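Local atomic coordinates of 3'3'-cGAMP-specific phosphodiesterase 3 (Vibrio cholerae O1 biovar El Tor str. N16961, PDB entry 5Z7C), a protein that belongs to the HD-domain family of phosphodiesterases and is largely helical, with two HD-type domains in one chain. Residues I171-E176 with R183-K188. The protein carries 2 engineered substitutions. Residues are numbered along the deposited sequence; the frame is centred on the assembly and turned at random.
Sequences IHSLDE and RPEQRK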
loop_
_atom_site.group_PDB
_atom_site.type_symbol
_atom_site.label_atom_id
_atom_site.label_comp_id
_atom_site.label_asym_id
_atom_site.label_seq_id
_atom_site.Cartn_x
_atom_site.Cartn_y
_atom_site.Cartn_z
ATOM N N ILE A 171 7.347 -14.531 3.451
ATOM C CA ILE A 171 7.125 -13.454 2.531
ATOM C C ILE A 171 8.414 -13.544 1.739
ATOM O O ILE A 171 8.447 -13.310 0.562
ATOM C CB ILE A 171 7.046 -12.138 3.251
ATOM C CG1 ILE A 171 5.717 -12.044 3.962
ATOM C CG2 ILE A 171 7.076 -11.038 2.298
ATOM C CD1 ILE A 171 5.528 -10.789 4.684
ATOM N N HIS A 172 9.483 -13.877 2.426
ATOM C CA HIS A 172 10.812 -13.968 1.875
ATOM C C HIS A 172 11.007 -15.018 0.825
ATOM O O HIS A 172 11.755 -14.830 -0.101
ATOM C CB HIS A 172 11.782 -14.240 2.988
ATOM C CG HIS A 172 13.202 -14.285 2.545
ATOM N ND1 HIS A 172 14.168 -13.463 3.073
ATOM C CD2 HIS A 172 13.822 -15.051 1.628
ATOM C CE1 HIS A 172 15.323 -13.721 2.498
ATOM N NE2 HIS A 172 15.142 -14.688 1.626
ATOM N N SER A 173 10.317 -16.130 0.977
ATOM C CA SER A 173 10.462 -17.267 0.105
ATOM C C SER A 173 9.295 -17.379 -0.824
ATOM O O SER A 173 9.039 -18.414 -1.355
ATOM C CB SER A 173 10.601 -18.525 0.907
ATOM O OG SER A 173 11.833 -18.550 1.575
ATOM N N LEU A 174 8.618 -16.289 -1.057
ATOM C CA LEU A 174 7.421 -16.334 -1.830
ATOM C C LEU A 174 7.750 -16.865 -3.183
ATOM O O LEU A 174 7.002 -17.599 -3.758
ATOM C CB LEU A 174 6.892 -14.929 -1.970
ATOM C CG LEU A 174 5.663 -14.650 -2.799
ATOM C CD1 LEU A 174 4.517 -15.340 -2.206
ATOM C CD2 LEU A 174 5.380 -13.230 -2.890
ATOM N N ASP A 175 8.895 -16.485 -3.697
ATOM C CA ASP A 175 9.217 -16.714 -5.082
ATOM C C ASP A 175 10.072 -17.932 -5.318
ATOM O O ASP A 175 10.581 -18.139 -6.388
ATOM C CB ASP A 175 9.837 -15.477 -5.671
ATOM C CG ASP A 175 8.825 -14.427 -5.972
ATOM O OD1 ASP A 175 7.896 -14.710 -6.722
ATOM O OD2 ASP A 175 8.935 -13.314 -5.462
ATOM N N GLU A 176 10.216 -18.743 -4.300
ATOM C CA GLU A 176 10.783 -20.032 -4.468
ATOM C C GLU A 176 9.798 -20.916 -5.173
ATOM O O GLU A 176 8.617 -20.678 -5.173
ATOM C CB GLU A 176 11.175 -20.609 -3.141
ATOM C CG GLU A 176 11.922 -19.646 -2.280
ATOM C CD GLU A 176 13.382 -19.534 -2.614
ATOM O OE1 GLU A 176 13.753 -19.823 -3.743
ATOM O OE2 GLU A 176 14.160 -19.142 -1.750
ATOM N N ARG A 183 13.759 -17.980 -6.935
ATOM C CA ARG A 183 14.692 -17.127 -6.259
ATOM C C ARG A 183 14.187 -16.641 -4.920
ATOM O O ARG A 183 13.016 -16.719 -4.704
ATOM C CB ARG A 183 14.853 -15.970 -7.219
ATOM C CG ARG A 183 14.946 -16.377 -8.665
ATOM C CD ARG A 183 14.616 -15.225 -9.569
ATOM N NE ARG A 183 15.059 -15.414 -10.940
ATOM C CZ ARG A 183 16.307 -15.699 -11.298
ATOM N NH1 ARG A 183 17.256 -15.867 -10.394
ATOM N NH2 ARG A 183 16.592 -15.846 -12.574
ATOM N N PRO A 184 15.047 -16.171 -4.054
ATOM C CA PRO A 184 16.448 -15.993 -4.357
ATOM C C PRO A 184 17.336 -17.103 -3.888
ATOM O O PRO A 184 18.513 -17.013 -4.117
ATOM C CB PRO A 184 16.779 -14.785 -3.520
ATOM C CG PRO A 184 15.980 -14.986 -2.354
ATOM C CD PRO A 184 14.679 -15.433 -2.854
ATOM N N GLU A 185 16.822 -18.073 -3.167
ATOM C CA GLU A 185 17.676 -19.089 -2.605
ATOM C C GLU A 185 17.651 -20.437 -3.282
ATOM O O GLU A 185 18.391 -21.317 -2.901
ATOM C CB GLU A 185 17.344 -19.287 -1.147
ATOM C CG GLU A 185 17.886 -18.261 -0.237
ATOM C CD GLU A 185 17.345 -18.432 1.136
ATOM O OE1 GLU A 185 16.134 -18.626 1.264
ATOM O OE2 GLU A 185 18.117 -18.385 2.094
ATOM N N GLN A 186 16.802 -20.610 -4.267
ATOM C CA GLN A 186 16.736 -21.874 -4.931
ATOM C C GLN A 186 16.421 -23.027 -3.997
ATOM O O GLN A 186 17.003 -24.083 -4.090
ATOM C CB GLN A 186 18.044 -22.110 -5.625
ATOM C CG GLN A 186 18.123 -21.443 -6.951
ATOM C CD GLN A 186 18.519 -20.010 -6.842
ATOM O OE1 GLN A 186 19.443 -19.667 -6.127
ATOM N NE2 GLN A 186 17.824 -19.158 -7.557
ATOM N N ARG A 187 15.489 -22.802 -3.092
ATOM C CA ARG A 187 14.949 -23.830 -2.241
ATOM C C ARG A 187 14.038 -24.716 -3.019
ATOM O O ARG A 187 13.378 -24.270 -3.937
ATOM C CB ARG A 187 14.131 -23.208 -1.143
ATOM C CG ARG A 187 14.917 -22.564 -0.079
ATOM C CD ARG A 187 13.999 -21.949 0.902
ATOM N NE ARG A 187 14.725 -21.117 1.819
ATOM C CZ ARG A 187 15.204 -21.547 2.964
ATOM N NH1 ARG A 187 15.008 -22.793 3.317
ATOM N NH2 ARG A 187 15.870 -20.737 3.755
ATOM N N LYS A 188 13.987 -25.991 -2.649
ATOM C CA LYS A 188 13.138 -26.952 -3.347
ATOM C C LYS A 188 12.314 -27.800 -2.382
ATOM O O LYS A 188 12.779 -28.157 -1.300
ATOM C CB LYS A 188 13.983 -27.856 -4.249
ATOM C CG LYS A 188 15.402 -28.079 -3.749
ATOM C CD LYS A 188 16.268 -28.723 -4.818
ATOM C CE LYS A 188 16.378 -27.837 -6.048
ATOM N NZ LYS A 188 16.896 -28.586 -7.227
#
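Glu176 reaches into the bend formed by Arg183 to Arg187 and sets its carboxylate against the backbone there. The peptide N of Glu185 donates to OE2 of Glu176 at 3.2 Å, meeting the oxygen on its syn side, 19° out of the carboxylate plane. The other oxygen, OE1, lies 3.2 Å from the backbone N of Gln186. A chain bent at chi2 (-81°) turns the acid into this bend, and a glutamate is long enough to get there while bringing an acceptor to the main chain. The aliphatic part of Arg187 runs alongside the Glu176 carboxylate, its CD 3.9 Å from Glu176 OE2, while the guanidinium turns its edge to that oxygen. Both segments belong to the long loop between helices 165-168 and 194-211, within the first HD-family region of this helical protein; Gln144, on helix 141-160, donates from NE2 to the carbonyl O of Pro184 and so ties 183-188 to that helix. Pro184 follows a cis peptide bond, and its ring CG packs 4.1 Å from NE2 of His172, which the anti chi1 of His172 (-177°) swings out to the proline ring. Glu185, extended beyond CG, carries its carboxylate out between the side chains of His172 and Arg187, nearly coplanar with that of Glu176; Glu185 OE1 lies 3.6 Å from Glu176 OE2. Arg187 probably eases that repulsion: its NE forms a salt bridge with Glu185 OE1 at 2.9 Å, coming from above the carboxylate plane, and NH2 adds a weak bond. Small enough to fit beside this arginine, Ser173 places its OG 3.9 Å from Arg187 NE.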